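Local coordinates for quinonprotein alcohol dehydrogenase-like protein (Bacteroides thetaiotaomicron VPI-5482, PDB 4R5O), which is of unknown function but pairs an immunoglobulin-like beta-sandwich with a seven-bladed beta-propeller and binds calcium ions in the crystal, at residues A[199-204]-A[224-229]; A[230-235]-A[301-306]; A[237-242]-A[275-280]; A[247-252]-A[267-272]. All blocks are in the same frame, centred on the assembly; numbering follows the deposited sequence.

Interaction 1. Residues A[199-204]-A[224-229]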
loop_
_atom_site.group_PDB
_atom_site.type_symbol
_atom_site.label_atom_id
_atom_site.label_comp_id
_atom_site.label_asym_id
_atom_site.label_seq_id
_atom_site.Cartn_x
_atom_site.Cartn_y
_atom_site.Cartn_z
ATOM N N LEU A 199 14.341 -8.909 -2.610
ATOM C CA LEU A 199 14.259 -10.020 -3.576
ATOM C C LEU A 199 12.992 -9.936 -4.361
ATOM O O LEU A 199 11.942 -9.678 -3.784
ATOM C CB LEU A 199 14.337 -11.420 -2.936
ATOM C CG LEU A 199 15.518 -11.849 -2.113
ATOM C CD1 LEU A 199 15.183 -13.186 -1.454
ATOM C CD2 LEU A 199 16.831 -11.937 -2.946
ATOM N N VAL A 200 13.075 -10.158 -5.665
ATOM C CA VAL A 200 11.909 -10.205 -6.539
ATOM C C VAL A 200 11.899 -11.605 -7.145
ATOM O O VAL A 200 12.899 -12.051 -7.717
ATOM C CB VAL A 200 11.872 -9.060 -7.589
ATOM C CG1 VAL A 200 10.758 -9.300 -8.617
ATOM C CG2 VAL A 200 11.737 -7.674 -6.920
ATOM N N THR A 201 10.810 -12.336 -6.925
ATOM C CA THR A 201 10.669 -13.717 -7.401
ATOM C C THR A 201 9.405 -13.806 -8.295
ATOM O O THR A 201 8.550 -12.898 -8.296
ATOM C CB THR A 201 10.639 -14.688 -6.202
ATOM O OG1 THR A 201 9.605 -14.303 -5.308
ATOM C CG2 THR A 201 11.975 -14.697 -5.401
ATOM N N GLY A 202 9.333 -14.875 -9.076
ATOM C CA GLY A 202 8.266 -15.130 -10.037
ATOM C C GLY A 202 8.722 -16.012 -11.184
ATOM O O GLY A 202 7.952 -16.840 -11.675
ATOM N N ASP A 203 9.999 -15.859 -11.592
ATOM C CA ASP A 203 10.690 -16.610 -12.649
ATOM C C ASP A 203 12.024 -17.150 -12.135
ATOM O O ASP A 203 12.920 -17.484 -12.918
ATOM C CB ASP A 203 10.911 -15.703 -13.870
ATOM C CG ASP A 203 11.764 -14.458 -13.670
ATOM O OD1 ASP A 203 12.234 -14.221 -12.519
ATOM O OD2 ASP A 203 11.943 -13.704 -14.653
ATOM N N GLY A 204 12.126 -17.243 -10.811
ATOM C CA GLY A 204 13.316 -17.660 -10.076
ATOM C C GLY A 204 13.565 -16.644 -8.984
ATOM O O GLY A 204 12.605 -16.187 -8.369
ATOM N N LEU A 224 9.065 -20.091 -10.340
ATOM C CA LEU A 224 9.502 -20.085 -8.929
ATOM C C LEU A 224 9.186 -18.708 -8.350
ATOM O O LEU A 224 9.743 -17.707 -8.788
ATOM C CB LEU A 224 10.990 -20.466 -8.726
ATOM C CG LEU A 224 11.588 -20.260 -7.301
ATOM C CD1 LEU A 224 10.872 -21.082 -6.273
ATOM C CD2 LEU A 224 13.056 -20.566 -7.273
ATOM N N CYS A 225 8.292 -18.677 -7.377
ATOM C CA CYS A 225 7.794 -17.473 -6.763
ATOM C C CYS A 225 7.685 -17.632 -5.246
ATOM O O CYS A 225 7.153 -18.636 -4.771
ATOM C CB CYS A 225 6.432 -17.119 -7.369
ATOM S SG CYS A 225 5.777 -15.528 -6.812
ATOM N N PHE A 226 8.125 -16.609 -4.484
ATOM C CA PHE A 226 7.889 -16.625 -3.044
ATOM C C PHE A 226 6.596 -15.865 -2.839
ATOM O O PHE A 226 6.621 -14.633 -2.748
ATOM C CB PHE A 226 9.058 -16.065 -2.183
ATOM C CG PHE A 226 10.482 -16.551 -2.339
ATOM C CD1 PHE A 226 10.774 -17.696 -3.081
ATOM C CD2 PHE A 226 11.534 -15.885 -1.709
ATOM C CE1 PHE A 226 12.098 -18.126 -3.253
ATOM C CE2 PHE A 226 12.855 -16.349 -1.831
ATOM C CZ PHE A 226 13.131 -17.447 -2.630
ATOM N N TYR A 227 5.455 -16.571 -2.833
ATOM C CA TYR A 227 4.131 -15.942 -2.649
ATOM C C TYR A 227 4.116 -15.244 -1.325
ATOM O O TYR A 227 3.546 -14.173 -1.218
ATOM C CB TYR A 227 2.989 -16.966 -2.767
ATOM C CG TYR A 227 2.944 -17.589 -4.147
ATOM C CD1 TYR A 227 2.533 -16.849 -5.254
ATOM C CD2 TYR A 227 3.371 -18.896 -4.356
ATOM C CE1 TYR A 227 2.531 -17.401 -6.532
ATOM C CE2 TYR A 227 3.364 -19.459 -5.630
ATOM C CZ TYR A 227 2.931 -18.710 -6.711
ATOM O OH TYR A 227 2.929 -19.239 -7.973
ATOM N N ASN A 228 4.833 -15.811 -0.342
ATOM C CA ASN A 228 5.042 -15.278 0.999
ATOM C C ASN A 228 6.400 -15.653 1.462
ATOM O O ASN A 228 6.873 -16.747 1.147
ATOM C CB ASN A 228 3.983 -15.772 1.991
ATOM C CG ASN A 228 2.589 -15.438 1.599
ATOM O OD1 ASN A 228 2.115 -14.322 1.793
ATOM N ND2 ASN A 228 1.963 -16.375 0.923
ATOM N N SER A 229 7.037 -14.753 2.198
ATOM C CA SER A 229 8.384 -14.932 2.740
ATOM C C SER A 229 8.556 -14.083 3.999
ATOM O O SER A 229 7.675 -13.282 4.325
ATOM C CB SER A 229 9.443 -14.588 1.694
ATOM O OG SER A 229 9.271 -13.281 1.179
#

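Interaction 2. Residues A[230-235]-A[301-306]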
loop_
_atom_site.group_PDB
_atom_site.type_symbol
_atom_site.label_atom_id
_atom_site.label_comp_id
_atom_site.label_asym_id
_atom_site.label_seq_id
_atom_site.Cartn_x
_atom_site.Cartn_y
_atom_site.Cartn_z
ATOM N N ILE A 230 9.661 -14.305 4.736
ATOM C CA ILE A 230 10.012 -13.597 5.964
ATOM C C ILE A 230 11.497 -13.772 6.204
ATOM O O ILE A 230 12.079 -14.761 5.745
ATOM C CB ILE A 230 9.165 -14.083 7.183
ATOM C CG1 ILE A 230 9.135 -13.029 8.327
ATOM C CG2 ILE A 230 9.573 -15.494 7.663
ATOM C CD1 ILE A 230 8.189 -13.251 9.464
ATOM N N ILE A 231 12.118 -12.803 6.905
ATOM C CA ILE A 231 13.507 -12.910 7.323
ATOM C C ILE A 231 13.475 -13.438 8.748
ATOM O O ILE A 231 12.747 -12.895 9.587
ATOM C CB ILE A 231 14.339 -11.604 7.177
ATOM C CG1 ILE A 231 14.198 -10.950 5.793
ATOM C CG2 ILE A 231 15.804 -11.817 7.567
ATOM C CD1 ILE A 231 14.531 -11.758 4.594
ATOM N N TYR A 232 14.237 -14.501 9.012
ATOM C CA TYR A 232 14.285 -15.107 10.330
ATOM C C TYR A 232 15.614 -15.764 10.533
ATOM O O TYR A 232 15.980 -16.656 9.755
ATOM C CB TYR A 232 13.138 -16.121 10.476
ATOM C CG TYR A 232 12.971 -16.742 11.845
ATOM C CD1 TYR A 232 12.868 -15.944 12.984
ATOM C CD2 TYR A 232 12.725 -18.107 11.984
ATOM C CE1 TYR A 232 12.644 -16.494 14.239
ATOM C CE2 TYR A 232 12.459 -18.669 13.232
ATOM C CZ TYR A 232 12.401 -17.852 14.359
ATOM O OH TYR A 232 12.079 -18.354 15.606
ATOM N N ASN A 233 16.351 -15.312 11.579
ATOM C CA ASN A 233 17.663 -15.829 11.976
ATOM C C ASN A 233 18.602 -16.019 10.780
ATOM O O ASN A 233 19.111 -17.133 10.560
ATOM C CB ASN A 233 17.536 -17.155 12.727
ATOM C CG ASN A 233 17.426 -16.973 14.207
ATOM O OD1 ASN A 233 16.377 -16.576 14.744
ATOM N ND2 ASN A 233 18.542 -17.219 14.886
ATOM N N GLY A 234 18.811 -14.931 10.036
ATOM C CA GLY A 234 19.714 -14.899 8.897
ATOM C C GLY A 234 19.260 -15.663 7.676
ATOM O O GLY A 234 20.033 -15.788 6.716
ATOM N N LYS A 235 17.991 -16.135 7.679
ATOM C CA LYS A 235 17.420 -16.901 6.572
ATOM C C LYS A 235 16.177 -16.254 5.991
ATOM O O LYS A 235 15.472 -15.523 6.679
ATOM C CB LYS A 235 17.044 -18.344 7.010
ATOM C CG LYS A 235 18.154 -19.184 7.669
ATOM C CD LYS A 235 19.338 -19.459 6.771
ATOM C CE LYS A 235 20.409 -20.214 7.528
ATOM N NZ LYS A 235 21.559 -20.586 6.653
ATOM N N VAL A 301 2.271 -24.107 12.788
ATOM C CA VAL A 301 3.655 -24.512 12.985
ATOM C C VAL A 301 4.472 -23.358 13.579
ATOM O O VAL A 301 4.546 -22.293 13.006
ATOM C CB VAL A 301 4.293 -25.024 11.668
ATOM C CG1 VAL A 301 5.755 -25.406 11.871
ATOM C CG2 VAL A 301 3.512 -26.211 11.113
ATOM N N LYS A 302 5.110 -23.611 14.712
ATOM C CA LYS A 302 6.052 -22.728 15.390
ATOM C C LYS A 302 7.431 -23.038 14.862
ATOM O O LYS A 302 7.820 -24.201 14.878
ATOM C CB LYS A 302 5.944 -22.931 16.905
ATOM C CG LYS A 302 6.912 -22.195 17.804
ATOM C CD LYS A 302 6.626 -22.698 19.203
ATOM C CE LYS A 302 7.330 -22.037 20.344
ATOM N NZ LYS A 302 6.909 -22.603 21.648
ATOM N N ILE A 303 8.142 -22.024 14.340
ATOM C CA ILE A 303 9.492 -22.222 13.812
ATOM C C ILE A 303 10.407 -21.552 14.810
ATOM O O ILE A 303 10.384 -20.321 14.931
ATOM C CB ILE A 303 9.687 -21.725 12.344
ATOM C CG1 ILE A 303 8.508 -22.177 11.411
ATOM C CG2 ILE A 303 11.069 -22.156 11.805
ATOM C CD1 ILE A 303 8.427 -21.525 9.933
ATOM N N LYS A 304 11.157 -22.351 15.585
ATOM C CA LYS A 304 12.005 -21.744 16.597
ATOM C C LYS A 304 13.310 -21.240 15.922
ATOM O O LYS A 304 13.544 -21.521 14.739
ATOM C CB LYS A 304 12.271 -22.731 17.739
ATOM C CG LYS A 304 11.014 -23.277 18.438
ATOM C CD LYS A 304 11.422 -24.277 19.515
ATOM C CE LYS A 304 10.285 -24.935 20.246
ATOM N NZ LYS A 304 10.788 -25.844 21.307
ATOM N N ASN A 305 14.118 -20.453 16.669
ATOM C CA ASN A 305 15.401 -19.872 16.249
ATOM C C ASN A 305 16.359 -20.925 15.656
ATOM O O ASN A 305 17.133 -20.606 14.748
ATOM C CB ASN A 305 16.102 -19.180 17.445
ATOM C CG ASN A 305 15.354 -18.013 18.100
ATOM O OD1 ASN A 305 14.202 -17.657 17.754
ATOM N ND2 ASN A 305 16.016 -17.389 19.084
ATOM N N ASP A 306 16.321 -22.154 16.165
ATOM C CA ASP A 306 17.225 -23.199 15.685
ATOM C C ASP A 306 16.560 -24.004 14.539
ATOM O O ASP A 306 17.102 -25.018 14.089
ATOM C CB ASP A 306 17.652 -24.123 16.847
ATOM C CG ASP A 306 16.543 -24.887 17.563
ATOM O OD1 ASP A 306 15.337 -24.650 17.245
ATOM O OD2 ASP A 306 16.875 -25.738 18.423
#

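Interaction 3. Residues A[237-242]-A[275-280]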
loop_
_atom_site.group_PDB
_atom_site.type_symbol
_atom_site.label_atom_id
_atom_site.label_comp_id
_atom_site.label_asym_id
_atom_site.label_seq_id
_atom_site.Cartn_x
_atom_site.Cartn_y
_atom_site.Cartn_z
ATOM N N LEU A 237 12.655 -17.458 4.764
ATOM C CA LEU A 237 11.669 -18.554 4.734
ATOM C C LEU A 237 10.710 -18.299 3.604
ATOM O O LEU A 237 10.269 -17.169 3.479
ATOM C CB LEU A 237 10.932 -18.662 6.078
ATOM C CG LEU A 237 11.790 -19.090 7.245
ATOM C CD1 LEU A 237 11.123 -18.782 8.573
ATOM C CD2 LEU A 237 12.115 -20.560 7.140
ATOM N N SER A 238 10.410 -19.290 2.749
ATOM C CA SER A 238 9.492 -19.026 1.642
ATOM C C SER A 238 8.344 -20.073 1.522
ATOM O O SER A 238 8.498 -21.257 1.839
ATOM C CB SER A 238 10.245 -18.983 0.318
ATOM O OG SER A 238 10.742 -20.261 -0.035
ATOM N N ASN A 239 7.188 -19.561 1.072
ATOM C CA ASN A 239 5.981 -20.237 0.630
ATOM C C ASN A 239 5.935 -20.065 -0.868
ATOM O O ASN A 239 5.776 -18.932 -1.326
ATOM C CB ASN A 239 4.740 -19.687 1.339
ATOM C CG ASN A 239 3.436 -20.055 0.678
ATOM O OD1 ASN A 239 2.636 -19.188 0.376
ATOM N ND2 ASN A 239 3.247 -21.318 0.320
ATOM N N ASP A 240 6.174 -21.146 -1.631
ATOM C CA ASP A 240 6.287 -21.077 -3.075
ATOM C C ASP A 240 5.193 -21.883 -3.774
ATOM O O ASP A 240 5.361 -22.237 -4.940
ATOM C CB ASP A 240 7.679 -21.590 -3.506
ATOM C CG ASP A 240 8.114 -22.969 -3.008
ATOM O OD1 ASP A 240 7.235 -23.818 -2.749
ATOM O OD2 ASP A 240 9.338 -23.216 -2.945
ATOM N N THR A 241 4.056 -22.114 -3.096
ATOM C CA THR A 241 2.978 -22.890 -3.684
ATOM C C THR A 241 1.601 -22.242 -3.435
ATOM O O THR A 241 1.393 -21.601 -2.403
ATOM C CB THR A 241 3.009 -24.296 -3.122
ATOM O OG1 THR A 241 2.087 -25.076 -3.854
ATOM C CG2 THR A 241 2.713 -24.360 -1.625
ATOM N N TYR A 242 0.671 -22.430 -4.389
ATOM C CA TYR A 242 -0.700 -21.937 -4.279
ATOM C C TYR A 242 -1.698 -23.082 -4.472
ATOM O O TYR A 242 -2.906 -22.838 -4.426
ATOM C CB TYR A 242 -0.986 -20.807 -5.302
ATOM C CG TYR A 242 -0.908 -21.225 -6.756
ATOM C CD1 TYR A 242 -2.021 -21.742 -7.419
ATOM C CD2 TYR A 242 0.273 -21.089 -7.479
ATOM C CE1 TYR A 242 -1.946 -22.159 -8.749
ATOM C CE2 TYR A 242 0.354 -21.483 -8.814
ATOM C CZ TYR A 242 -0.756 -22.018 -9.446
ATOM O OH TYR A 242 -0.649 -22.397 -10.762
ATOM N N LYS A 275 0.107 -26.777 0.597
ATOM C CA LYS A 275 -0.651 -27.059 -0.623
ATOM C C LYS A 275 -1.459 -25.821 -1.027
ATOM O O LYS A 275 -2.412 -25.926 -1.796
ATOM C CB LYS A 275 -1.571 -28.279 -0.426
ATOM C CG LYS A 275 -0.856 -29.588 -0.101
ATOM C CD LYS A 275 -1.848 -30.728 0.036
ATOM C CE LYS A 275 -1.170 -32.041 0.333
ATOM N NZ LYS A 275 -2.157 -33.143 0.475
ATOM N N GLN A 276 -1.073 -24.642 -0.504
ATOM C CA GLN A 276 -1.728 -23.353 -0.751
ATOM C C GLN A 276 -0.850 -22.172 -0.319
ATOM O O GLN A 276 0.162 -22.360 0.364
ATOM C CB GLN A 276 -3.078 -23.266 0.014
ATOM C CG GLN A 276 -2.903 -23.198 1.548
ATOM C CD GLN A 276 -4.146 -22.798 2.275
ATOM O OE1 GLN A 276 -5.179 -23.476 2.212
ATOM N NE2 GLN A 276 -4.048 -21.715 3.030
ATOM N N LYS A 277 -1.302 -20.945 -0.631
ATOM C CA LYS A 277 -0.641 -19.732 -0.189
ATOM C C LYS A 277 -0.925 -19.490 1.252
ATOM O O LYS A 277 -2.099 -19.427 1.642
ATOM C CB LYS A 277 -1.078 -18.510 -1.000
ATOM C CG LYS A 277 -0.772 -18.550 -2.456
ATOM C CD LYS A 277 -1.119 -17.232 -3.040
ATOM C CE LYS A 277 -0.898 -17.239 -4.520
ATOM N NZ LYS A 277 -1.068 -15.882 -5.088
ATOM N N ILE A 278 0.134 -19.357 2.046
ATOM C CA ILE A 278 0.044 -19.012 3.466
ATOM C C ILE A 278 1.323 -18.235 3.815
ATOM O O ILE A 278 2.399 -18.498 3.276
ATOM C CB ILE A 278 -0.228 -20.209 4.426
ATOM C CG1 ILE A 278 -0.549 -19.755 5.885
ATOM C CG2 ILE A 278 0.859 -21.228 4.379
ATOM C CD1 ILE A 278 -1.752 -18.774 6.096
ATOM N N ASN A 279 1.164 -17.225 4.668
ATOM C CA ASN A 279 2.251 -16.361 5.072
ATOM C C ASN A 279 2.945 -16.879 6.340
ATOM O O ASN A 279 2.578 -17.908 6.892
ATOM C CB ASN A 279 1.712 -14.931 5.295
ATOM C CG ASN A 279 0.710 -14.763 6.386
ATOM O OD1 ASN A 279 -0.111 -15.644 6.670
ATOM N ND2 ASN A 279 0.739 -13.591 6.999
ATOM N N PHE A 280 3.999 -16.162 6.737
ATOM C CA PHE A 280 4.804 -16.347 7.943
ATOM C C PHE A 280 4.625 -15.148 8.830
ATOM O O PHE A 280 4.749 -14.016 8.342
ATOM C CB PHE A 280 6.288 -16.554 7.605
ATOM C CG PHE A 280 6.572 -17.692 6.668
ATOM C CD1 PHE A 280 6.473 -17.522 5.300
ATOM C CD2 PHE A 280 6.977 -18.927 7.151
ATOM C CE1 PHE A 280 6.702 -18.589 4.429
ATOM C CE2 PHE A 280 7.222 -19.988 6.284
ATOM C CZ PHE A 280 7.089 -19.810 4.925
#

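Interaction 4. Residues A[247-252]-A[267-272]. With CA (calcium ion), chain K.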
loop_
_atom_site.group_PDB
_atom_site.type_symbol
_atom_site.label_atom_id
_atom_site.label_comp_id
_atom_site.label_asym_id
_atom_site.label_seq_id
_atom_site.Cartn_x
_atom_site.Cartn_y
_atom_site.Cartn_z
ATOM N N LYS A 247 7.164 -28.062 0.201
ATOM C CA LYS A 247 7.641 -27.816 1.553
ATOM C C LYS A 247 8.146 -26.406 1.689
ATOM O O LYS A 247 8.631 -25.856 0.693
ATOM C CB LYS A 247 8.750 -28.797 1.937
ATOM C CG LYS A 247 8.247 -30.174 2.270
ATOM C CD LYS A 247 9.392 -31.079 2.560
ATOM C CE LYS A 247 8.950 -32.470 2.926
ATOM N NZ LYS A 247 8.056 -33.088 1.902
ATOM N N VAL A 248 8.068 -25.820 2.918
ATOM C CA VAL A 248 8.660 -24.509 3.198
ATOM C C VAL A 248 10.140 -24.649 2.894
ATOM O O VAL A 248 10.750 -25.653 3.268
ATOM C CB VAL A 248 8.380 -23.972 4.641
ATOM C CG1 VAL A 248 9.264 -22.780 4.992
ATOM C CG2 VAL A 248 6.921 -23.609 4.828
ATOM N N LYS A 249 10.696 -23.685 2.163
ATOM C CA LYS A 249 12.115 -23.685 1.815
ATOM C C LYS A 249 12.773 -22.438 2.331
ATOM O O LYS A 249 12.136 -21.392 2.399
ATOM C CB LYS A 249 12.288 -23.802 0.309
ATOM C CG LYS A 249 11.757 -25.136 -0.203
ATOM C CD LYS A 249 11.837 -25.266 -1.694
ATOM C CE LYS A 249 10.957 -26.381 -2.161
ATOM N NZ LYS A 249 9.527 -26.016 -1.998
ATOM N N TYR A 250 14.026 -22.539 2.757
ATOM C CA TYR A 250 14.710 -21.334 3.197
ATOM C C TYR A 250 16.072 -21.232 2.477
ATOM O O TYR A 250 16.632 -22.228 2.008
ATOM C CB TYR A 250 14.864 -21.231 4.727
ATOM C CG TYR A 250 15.713 -22.285 5.397
ATOM C CD1 TYR A 250 17.088 -22.112 5.541
ATOM C CD2 TYR A 250 15.131 -23.390 6.004
ATOM C CE1 TYR A 250 17.869 -23.047 6.212
ATOM C CE2 TYR A 250 15.900 -24.333 6.679
ATOM C CZ TYR A 250 17.269 -24.151 6.791
ATOM O OH TYR A 250 18.049 -25.089 7.438
ATOM N N TYR A 251 16.528 -19.988 2.339
ATOM C CA TYR A 251 17.770 -19.547 1.712
ATOM C C TYR A 251 18.555 -18.731 2.735
ATOM O O TYR A 251 17.980 -18.271 3.721
ATOM C CB TYR A 251 17.453 -18.732 0.426
ATOM C CG TYR A 251 16.606 -19.468 -0.596
ATOM C CD1 TYR A 251 15.227 -19.590 -0.428
ATOM C CD2 TYR A 251 17.169 -19.983 -1.766
ATOM C CE1 TYR A 251 14.448 -20.305 -1.336
ATOM C CE2 TYR A 251 16.388 -20.654 -2.712
ATOM C CZ TYR A 251 15.025 -20.811 -2.492
ATOM O OH TYR A 251 14.222 -21.483 -3.391
ATOM N N ASP A 252 19.854 -18.569 2.527
ATOM C CA ASP A 252 20.681 -17.784 3.437
ATOM C C ASP A 252 20.702 -16.339 2.946
ATOM O O ASP A 252 20.976 -16.118 1.765
ATOM C CB ASP A 252 22.089 -18.390 3.524
ATOM C CG ASP A 252 22.981 -17.723 4.525
ATOM O OD1 ASP A 252 22.831 -18.009 5.732
ATOM O OD2 ASP A 252 23.862 -16.941 4.104
ATOM N N VAL A 267 19.203 -24.118 -1.128
ATOM C CA VAL A 267 17.845 -24.112 -0.634
ATOM C C VAL A 267 17.679 -25.328 0.248
ATOM O O VAL A 267 18.085 -26.418 -0.117
ATOM C CB VAL A 267 16.800 -24.035 -1.783
ATOM C CG1 VAL A 267 17.020 -25.078 -2.872
ATOM C CG2 VAL A 267 15.372 -24.061 -1.260
ATOM N N THR A 268 17.145 -25.117 1.443
ATOM C CA THR A 268 16.899 -26.166 2.422
ATOM C C THR A 268 15.424 -26.238 2.688
ATOM O O THR A 268 14.784 -25.191 2.800
ATOM C CB THR A 268 17.684 -25.867 3.683
ATOM O OG1 THR A 268 19.025 -25.584 3.326
ATOM C CG2 THR A 268 17.585 -26.971 4.719
ATOM N N GLU A 269 14.883 -27.444 2.818
ATOM C CA GLU A 269 13.472 -27.658 3.126
ATOM C C GLU A 269 13.277 -27.887 4.606
ATOM O O GLU A 269 14.137 -28.474 5.265
ATOM C CB GLU A 269 12.885 -28.848 2.347
ATOM C CG GLU A 269 12.766 -28.659 0.841
ATOM C CD GLU A 269 12.241 -29.874 0.094
ATOM O OE1 GLU A 269 12.229 -30.979 0.683
ATOM O OE2 GLU A 269 11.908 -29.735 -1.105
ATOM N N LEU A 270 12.150 -27.397 5.120
ATOM C CA LEU A 270 11.639 -27.618 6.471
ATOM C C LEU A 270 10.501 -28.597 6.361
ATOM O O LEU A 270 9.854 -28.628 5.319
ATOM C CB LEU A 270 11.203 -26.304 7.179
ATOM C CG LEU A 270 12.295 -25.329 7.626
ATOM C CD1 LEU A 270 11.672 -24.073 8.198
ATOM C CD2 LEU A 270 13.222 -25.957 8.664
ATOM N N ASP A 271 10.256 -29.417 7.394
ATOM C CA ASP A 271 9.169 -30.397 7.360
ATOM C C ASP A 271 7.839 -29.664 7.618
ATOM O O ASP A 271 7.263 -29.768 8.701
ATOM C CB ASP A 271 9.419 -31.541 8.372
ATOM C CG ASP A 271 8.452 -32.722 8.318
ATOM O OD1 ASP A 271 7.763 -32.903 7.266
ATOM O OD2 ASP A 271 8.415 -33.498 9.300
ATOM N N ILE A 272 7.388 -28.869 6.619
ATOM C CA ILE A 272 6.150 -28.087 6.614
ATOM C C ILE A 272 5.555 -28.218 5.221
ATOM O O ILE A 272 5.979 -27.507 4.307
ATOM C CB ILE A 272 6.315 -26.593 7.050
ATOM C CG1 ILE A 272 7.107 -26.429 8.365
ATOM C CG2 ILE A 272 4.919 -25.870 7.127
ATOM C CD1 ILE A 272 7.654 -25.060 8.625
HETATM CA CA CA K . 23.801 -16.997 7.797
HETATM O O HOH W 1 25.400 -16.480 6.226
HETATM O O HOH W 2 22.046 -17.914 9.851
HETATM O O HOH W 3 25.126 -19.092 7.139
HETATM O O HOH W 4 23.017 -14.325 7.731
#

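Interaction 1. Residues A[199-204]-A[224-229]
G202 and C225 run closest here, with their CA atoms 4.1 Å apart, where the tight turn between strands 197-201 and 204-209 meets the chain leading into strand 228-232. The carbonyl of L224 points into that turn. It accepts a bond from G204 N (3.2 Å to L224 O), which arrives in the carbonyl plane on a lone pair, and a weak one from G202 N.

Beyond the turn the side chains take over. T201 OG1 receives F226 N at 2.9 Å in a nearly straight bond (167°), while OG1 also makes a weak hydrogen bond with G189 O. The other branch of the same threonine, CG2, stands 3.7 Å from the centroid of the F226 ring, almost on the ring normal, in a CH-pi contact; L199 CD1 approaches F226 CE2 obliquely at 3.9 Å. L224 lays its side chain along the CA of G204.

The contact joins two successive sheets of the propeller. T201 uses both of its branches on F226, the hydroxyl taking the buried backbone N-H and the methyl covering one face of the ring, so the F226 backbone and ring are held to one threonine by a polar and an apolar contact, with Y251 also meeting the ring.

Interaction 2. Residues A[230-235]-A[301-306]
Y232 reaches across to I303 and N305 from the start of a type I' turn, Y232 to K235, that closes the hairpin of strands 228-232 and 235-239; the partners lie at the end of strand 297-303 in the next sheet of the beta-propeller. With CG anti to the backbone N (chi1 -174°), the phenol extends from its hairpin toward the neighbouring strand. Its OH donates to I303 O at 2.7 Å, from a position tilted slightly out of the carbonyl plane. The ring meets I303 on the apolar side as well, CE2 lying 4.0 Å from the CG2 branch.

The amide of N305 stands nearly perpendicular to this phenol, the two planes 79° apart, and the side chains cross at about a right angle. N305 OD1 comes to 3.1 Å from Y232 OH, lying obliquely to the ring. N233, the next residue of the turn, brings OD1 over one face of the Y232 ring, offset toward the rim, and the same atom lies 3.8 Å from CB of N305; the two asparagine amide planes are inclined by 38°. The contact thus passes from a buried phenol and isoleucine to a pair of exposed asparagines. N287 ND2 also bonds to the phenol oxygen, leaving Y232 OH held between that amide nitrogen and the main-chain oxygen of I303.

Interaction 3. Residues A[237-242]-A[275-280]
N239 extends its CG away from the backbone N (chi1 164°) and F280 swings its CG beside its own (chi1 -56°), which brings the amide of N239 into the loop 275-280 and the F280 ring against strand 235-239. N239 OD1 accepts I278 N at 3.0 Å, a reasonably straight bond at 157° in which the donor stands well above the carbonyl plane and off the lone pairs. The same oxygen also takes N228 ND2 from the adjacent strand. On the other branch, ND2 of N239 makes a weak bond to Q276 O (3.3 Å) and another weak one to T241 O, while Q274 OE1 gives it a further partner.

Loop 275-280 carries the chain from strand 272-274 of one beta-propeller sheet to strand 281-282 of the next, and N239, buried at the end of strand 235-239, bonds to it.

F280 lies farther along, L237 CB over one ring face (4.1 Å to the centroid) and the backbone of S238 and N239 at its edge, with N239 N 3.5 Å from CE1. At the other end Y242 CB rests on the extended K277 chain, 3.6 Å from CG of that lysine. Beyond CB of Y242, K277 NZ bonds to the carbonyl oxygens of S326 and H324.

Interaction 4. Residues A[247-252]-A[267-272]
V248 pairs with both sides of a corner in the chain. Its O accepts L270 N at 2.9 Å, before the bend, and its N donates to I272 O at 3.0 Å, after it, while D271 between them forms the centre of an inverse gamma turn. Strand 246-252 thereby holds two short antiparallel partners, 268-270 and 272-274. Farther along, Y250 and T268 form a hydrogen-bonded pair, Y250 N to T268 O at 2.8 Å and T268 N to Y250 O returning the bond; K249 faces E269 in the non-hydrogen-bonded pair beside it.

Y250 places its CG between its backbone N and carbonyl carbon (chi1 64°), and the ring folds alongside T268: CB of the threonine lies over one face, 3.8 Å from the centroid, and L270 CD2 meets the ring edge. V267 CG2 covers a face of the Y251 ring in a second CH-pi contact. The K249 and E269 side chains lie side by side, pointing the same way, although K249 NZ bends back to its own strand at K247 O and makes its salt bridge with D240.

D252 is the N-cap of helix 253-258; its OD2 bonds to E255 N. D252 OD1, at 2.5 Å, and four waters bind the calcium ion, so strand 246-252 of this beta-propeller sheet runs into a calcium site at its C-terminal end.

All four interactions reach one propeller sheet; 1 and 2 share its strand 228-232. Strands pass the pairing on: N228 O to N239 N (2.8 Å) joins interactions 1 and 3, I230 O to L237 N (2.9 Å) joins 2 and 3, and S238 N to K249 O (2.7 Å) joins 3 and 4. Aromatic packing links 1 with 4, F226 CZ lying 3.4 Å from Y251 CE1. Interaction 1 faces the preceding sheet, interaction 2 the following one, and interaction 3 the loop leading into it. Only interaction 4 includes the calcium ligand D252, but K235 of interaction 2 forms a salt bridge with it, and the N233 side chain lies about 8 Å from the ion.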